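Local atomic coordinates of Bis(5'-nucleosyl)-tetraphosphatase [asymmetrical] (PDB entry 1KTG), a protein that asymmetrically hydrolyses diadenosine tetraphosphate to AMP and ATP, using divalent metal ions such as magnesium. Residues Q63-L74 and V85-D96. Residues are numbered along the deposited sequence; the frame is centred on the assembly and turned at random.
Sequences QLTIHEDCHETL and VKYWLAKLNNPD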
loop_
_atom_site.group_PDB
_atom_site.type_symbol
_atom_site.label_atom_id
_atom_site.label_comp_id
_atom_site.label_asym_id
_atom_site.label_seq_id
_atom_site.Cartn_x
_atom_site.Cartn_y
_atom_site.Cartn_z
ATOM N N GLN A 63 1.920 13.225 7.336
ATOM C CA GLN A 63 2.015 12.215 8.379
ATOM C C GLN A 63 2.999 11.115 8.002
ATOM O O GLN A 63 3.248 10.208 8.784
ATOM C CB GLN A 63 0.641 11.584 8.589
ATOM C CG GLN A 63 -0.396 12.524 9.143
ATOM C CD GLN A 63 -1.782 11.918 9.099
ATOM O OE1 GLN A 63 -2.455 11.967 8.074
ATOM N NE2 GLN A 63 -2.203 11.333 10.206
ATOM N N LEU A 64 3.554 11.196 6.798
ATOM C CA LEU A 64 4.398 10.133 6.276
ATOM C C LEU A 64 5.830 10.560 5.971
ATOM O O LEU A 64 6.088 11.708 5.639
ATOM C CB LEU A 64 3.801 9.620 4.955
ATOM C CG LEU A 64 2.426 8.966 4.981
ATOM C CD1 LEU A 64 2.018 8.625 3.547
ATOM C CD2 LEU A 64 2.438 7.731 5.864
ATOM N N THR A 65 6.747 9.605 6.095
ATOM C CA THR A 65 8.105 9.745 5.586
ATOM C C THR A 65 8.192 8.743 4.437
ATOM O O THR A 65 8.324 7.534 4.662
ATOM C CB THR A 65 9.169 9.414 6.649
ATOM O OG1 THR A 65 9.131 10.385 7.702
ATOM C CG2 THR A 65 10.569 9.579 6.072
ATOM N N ILE A 66 8.084 9.235 3.210
ATOM C CA ILE A 66 8.082 8.360 2.041
ATOM C C ILE A 66 9.510 8.127 1.586
ATOM O O ILE A 66 10.267 9.069 1.394
ATOM C CB ILE A 66 7.256 8.972 0.896
ATOM C CG1 ILE A 66 5.829 9.236 1.366
ATOM C CG2 ILE A 66 7.243 8.017 -0.286
ATOM C CD1 ILE A 66 4.942 9.900 0.350
ATOM N N HIS A 67 9.878 6.863 1.444
ATOM C CA HIS A 67 11.225 6.495 1.023
ATOM C C HIS A 67 11.270 6.444 -0.496
ATOM O O HIS A 67 10.918 5.437 -1.094
ATOM C CB HIS A 67 11.588 5.135 1.601
ATOM C CG HIS A 67 11.474 5.067 3.090
ATOM N ND1 HIS A 67 12.071 5.986 3.926
ATOM C CD2 HIS A 67 10.818 4.197 3.893
ATOM C CE1 HIS A 67 11.790 5.680 5.182
ATOM N NE2 HIS A 67 11.031 4.598 5.186
ATOM N N GLU A 68 11.713 7.529 -1.115
ATOM C CA GLU A 68 11.716 7.620 -2.582
ATOM C C GLU A 68 12.603 6.597 -3.267
ATOM O O GLU A 68 12.365 6.257 -4.431
ATOM C CB GLU A 68 12.088 9.033 -3.020
ATOM C CG GLU A 68 11.212 10.050 -2.326
ATOM C CD GLU A 68 11.276 11.435 -2.922
ATOM O OE1 GLU A 68 11.866 11.609 -4.019
ATOM O OE2 GLU A 68 10.710 12.346 -2.275
ATOM N N ASP A 69 13.606 6.091 -2.549
ATOM C CA ASP A 69 14.511 5.086 -3.101
ATOM C C ASP A 69 14.021 3.664 -2.888
ATOM O O ASP A 69 14.790 2.718 -3.089
ATOM C CB ASP A 69 15.889 5.196 -2.456
ATOM N N CYS A 70 12.779 3.499 -2.442
ATOM C CA CYS A 70 12.247 2.158 -2.260
ATOM C C CYS A 70 10.890 2.062 -2.935
ATOM O O CYS A 70 9.860 2.423 -2.362
ATOM C CB CYS A 70 12.155 1.778 -0.791
ATOM S SG CYS A 70 11.585 0.086 -0.519
ATOM N N HIS A 71 10.904 1.616 -4.184
ATOM C CA HIS A 71 9.675 1.465 -4.941
ATOM C C HIS A 71 9.754 0.235 -5.804
ATOM O O HIS A 71 10.845 -0.220 -6.144
ATOM C CB HIS A 71 9.362 2.706 -5.780
ATOM C CG HIS A 71 10.361 3.010 -6.867
ATOM N ND1 HIS A 71 10.216 2.551 -8.160
ATOM C CD2 HIS A 71 11.473 3.784 -6.868
ATOM C CE1 HIS A 71 11.212 3.005 -8.902
ATOM N NE2 HIS A 71 11.992 3.756 -8.142
ATOM N N GLU A 72 8.593 -0.312 -6.132
ATOM C CA GLU A 72 8.501 -1.499 -6.972
ATOM C C GLU A 72 7.145 -1.471 -7.665
ATOM O O GLU A 72 6.173 -0.924 -7.129
ATOM C CB GLU A 72 8.640 -2.746 -6.110
ATOM C CG GLU A 72 8.282 -4.048 -6.794
ATOM C CD GLU A 72 9.264 -4.421 -7.862
ATOM O OE1 GLU A 72 10.089 -5.340 -7.619
ATOM O OE2 GLU A 72 9.203 -3.795 -8.941
ATOM N N THR A 73 7.065 -2.057 -8.854
ATOM C CA THR A 73 5.803 -2.077 -9.585
ATOM C C THR A 73 5.324 -3.497 -9.834
ATOM O O THR A 73 6.083 -4.349 -10.289
ATOM C CB THR A 73 5.948 -1.325 -10.909
ATOM O OG1 THR A 73 6.382 0.021 -10.659
ATOM C CG2 THR A 73 4.596 -1.160 -11.601
ATOM N N LEU A 74 4.062 -3.746 -9.497
ATOM C CA LEU A 74 3.434 -5.037 -9.702
ATOM C C LEU A 74 2.634 -4.984 -11.001
ATOM O O LEU A 74 2.102 -3.950 -11.344
ATOM C CB LEU A 74 2.481 -5.361 -8.550
ATOM C CG LEU A 74 3.057 -5.513 -7.138
ATOM C CD1 LEU A 74 1.972 -6.022 -6.211
ATOM C CD2 LEU A 74 4.272 -6.441 -7.092
ATOM N N VAL A 85 0.749 -1.502 -10.869
ATOM C CA VAL A 85 0.561 -0.764 -9.627
ATOM C C VAL A 85 1.935 -0.452 -9.061
ATOM O O VAL A 85 2.659 -1.346 -8.626
ATOM C CB VAL A 85 -0.267 -1.528 -8.584
ATOM C CG1 VAL A 85 -0.566 -0.624 -7.377
ATOM C CG2 VAL A 85 -1.569 -2.028 -9.194
ATOM N N LYS A 86 2.302 0.820 -9.095
ATOM C CA LYS A 86 3.582 1.233 -8.552
ATOM C C LYS A 86 3.422 1.601 -7.085
ATOM O O LYS A 86 2.565 2.409 -6.746
ATOM C CB LYS A 86 4.109 2.441 -9.307
ATOM C CG LYS A 86 5.471 2.884 -8.812
ATOM C CD LYS A 86 6.153 3.855 -9.764
ATOM C CE LYS A 86 7.532 4.193 -9.244
ATOM N NZ LYS A 86 8.274 5.173 -10.090
ATOM N N TYR A 87 4.254 1.013 -6.228
ATOM C CA TYR A 87 4.236 1.291 -4.787
ATOM C C TYR A 87 5.563 1.868 -4.304
ATOM O O TYR A 87 6.628 1.397 -4.694
ATOM C CB TYR A 87 4.049 -0.010 -3.985
ATOM C CG TYR A 87 2.681 -0.635 -4.062
ATOM C CD1 TYR A 87 2.420 -1.674 -4.944
ATOM C CD2 TYR A 87 1.667 -0.220 -3.221
ATOM C CE1 TYR A 87 1.175 -2.258 -5.005
ATOM C CE2 TYR A 87 0.422 -0.802 -3.268
ATOM C CZ TYR A 87 0.178 -1.813 -4.161
ATOM O OH TYR A 87 -1.067 -2.392 -4.199
ATOM N N TRP A 88 5.466 2.863 -3.432
ATOM C CA TRP A 88 6.596 3.373 -2.665
ATOM C C TRP A 88 6.396 2.975 -1.197
ATOM O O TRP A 88 5.275 2.897 -0.719
ATOM C CB TRP A 88 6.661 4.895 -2.721
ATOM C CG TRP A 88 7.237 5.513 -3.950
ATOM C CD1 TRP A 88 8.543 5.895 -4.153
ATOM C CD2 TRP A 88 6.520 5.927 -5.115
ATOM N NE1 TRP A 88 8.680 6.475 -5.388
ATOM C CE2 TRP A 88 7.454 6.506 -6.003
ATOM C CE3 TRP A 88 5.183 5.839 -5.519
ATOM C CZ2 TRP A 88 7.087 7.009 -7.251
ATOM C CZ3 TRP A 88 4.826 6.342 -6.755
ATOM C CH2 TRP A 88 5.775 6.914 -7.607
ATOM N N LEU A 89 7.494 2.718 -0.488
ATOM C CA LEU A 89 7.451 2.414 0.944
ATOM C C LEU A 89 7.340 3.741 1.720
ATOM O O LEU A 89 7.990 4.710 1.383
ATOM C CB LEU A 89 8.713 1.635 1.344
ATOM C CG LEU A 89 8.814 1.146 2.790
ATOM C CD1 LEU A 89 7.735 0.113 3.111
ATOM C CD2 LEU A 89 10.197 0.592 3.087
ATOM N N ALA A 90 6.507 3.786 2.754
ATOM C CA ALA A 90 6.290 5.018 3.498
ATOM C C ALA A 90 6.030 4.741 4.970
ATOM O O ALA A 90 5.172 3.924 5.314
ATOM C CB ALA A 90 5.123 5.774 2.902
ATOM N N LYS A 91 6.756 5.436 5.835
ATOM C CA LYS A 91 6.610 5.254 7.265
ATOM C C LYS A 91 5.564 6.192 7.843
ATOM O O LYS A 91 5.631 7.395 7.631
ATOM C CB LYS A 91 7.923 5.526 7.974
ATOM C CG LYS A 91 7.857 5.362 9.480
ATOM C CD LYS A 91 9.224 5.471 10.124
ATOM C CE LYS A 91 9.154 5.225 11.619
ATOM N NZ LYS A 91 10.511 5.275 12.230
ATOM N N LEU A 92 4.604 5.628 8.567
ATOM C CA LEU A 92 3.652 6.425 9.333
ATOM C C LEU A 92 4.372 6.789 10.626
ATOM O O LEU A 92 4.542 5.953 11.496
ATOM C CB LEU A 92 2.382 5.636 9.618
ATOM C CG LEU A 92 1.267 6.411 10.333
ATOM C CD1 LEU A 92 0.712 7.515 9.445
ATOM C CD2 LEU A 92 0.160 5.448 10.749
ATOM N N ASN A 93 4.772 8.044 10.744
ATOM C CA ASN A 93 5.612 8.493 11.846
ATOM C C ASN A 93 4.997 8.493 13.230
ATOM O O ASN A 93 5.650 8.117 14.209
ATOM C CB ASN A 93 6.137 9.870 11.504
ATOM C CG ASN A 93 7.076 9.819 10.326
ATOM O OD1 ASN A 93 7.955 8.964 10.285
ATOM N ND2 ASN A 93 6.877 10.690 9.355
ATOM N N ASN A 94 3.749 8.929 13.313
ATOM C CA ASN A 94 3.055 9.045 14.591
ATOM C C ASN A 94 1.865 8.082 14.686
ATOM O O ASN A 94 1.475 7.484 13.685
ATOM C CB ASN A 94 2.609 10.489 14.780
ATOM C CG ASN A 94 3.739 11.385 15.243
ATOM O OD1 ASN A 94 4.499 11.033 16.161
ATOM N ND2 ASN A 94 3.858 12.549 14.617
ATOM N N PRO A 95 1.292 7.946 15.881
ATOM C CA PRO A 95 0.173 7.019 16.135
ATOM C C PRO A 95 -1.159 7.514 15.592
ATOM O O PRO A 95 -2.153 7.599 16.314
ATOM C CB PRO A 95 0.107 6.952 17.667
ATOM C CG PRO A 95 1.204 7.805 18.175
ATOM C CD PRO A 95 1.675 8.676 17.092
ATOM N N ASP A 96 -1.158 7.870 14.324
ATOM C CA ASP A 96 -2.350 8.333 13.650
ATOM C C ASP A 96 -3.324 7.193 13.427
ATOM O O ASP A 96 -2.937 6.022 13.309
ATOM C CB ASP A 96 -1.976 8.953 12.317
ATOM C CG ASP A 96 -1.115 10.179 12.470
ATOM O OD1 ASP A 96 -1.269 10.919 13.475
ATOM O OD2 ASP A 96 -0.266 10.500 11.624
HETATM O O HOH W 1 2.243 10.318 11.346
HETATM O O HOH W 2 10.696 9.471 9.497
HETATM O O HOH W 3 11.249 7.446 -6.472
#
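With CG between its own N and carbonyl carbon (chi1 64°), H71 sets its imidazole alongside the W88 indole, K86 NZ over one imidazole face. W88, its CG anti to the carbonyl carbon, turns the indole under H71 CB, which the strand pairing holds there. H71 CB sits 3.9 Å from the centroid of the W88 five-membered ring and 18° off the normal, which qualifies as CH-pi. At the indole edge a water accepts from W88 NE1 and donates to E68 O, satisfying the ring nitrogen at the corner. There a type I turn, H67 to C70, interrupts the strand, and L89 is gripped from before and after it: H67 N donates to L89 O at 2.9 Å, and L89 N to C70 O at 3.0 Å, where pairing resumes. Before the turn, N93 ND2 donates to T65 OG1 (2.8 Å), which lies nearly in the amide plane of N93. The Q63 side chain, extended beyond CG, slants across D96, amide and carboxylate planes 54° apart, while Q63 OE1 is hydrogen-bonded to T60 N. Shortening Q63 to alanine is likely to leave T60 N without this acceptor. Strands 64-78 and 81-92, consecutive and antiparallel, form a hairpin bent at residues 68-69. Strand 81-92 also runs parallel to 3-14, joining the hairpin to the mixed sheet of the Nudix fold, with L74 touching bound AMP.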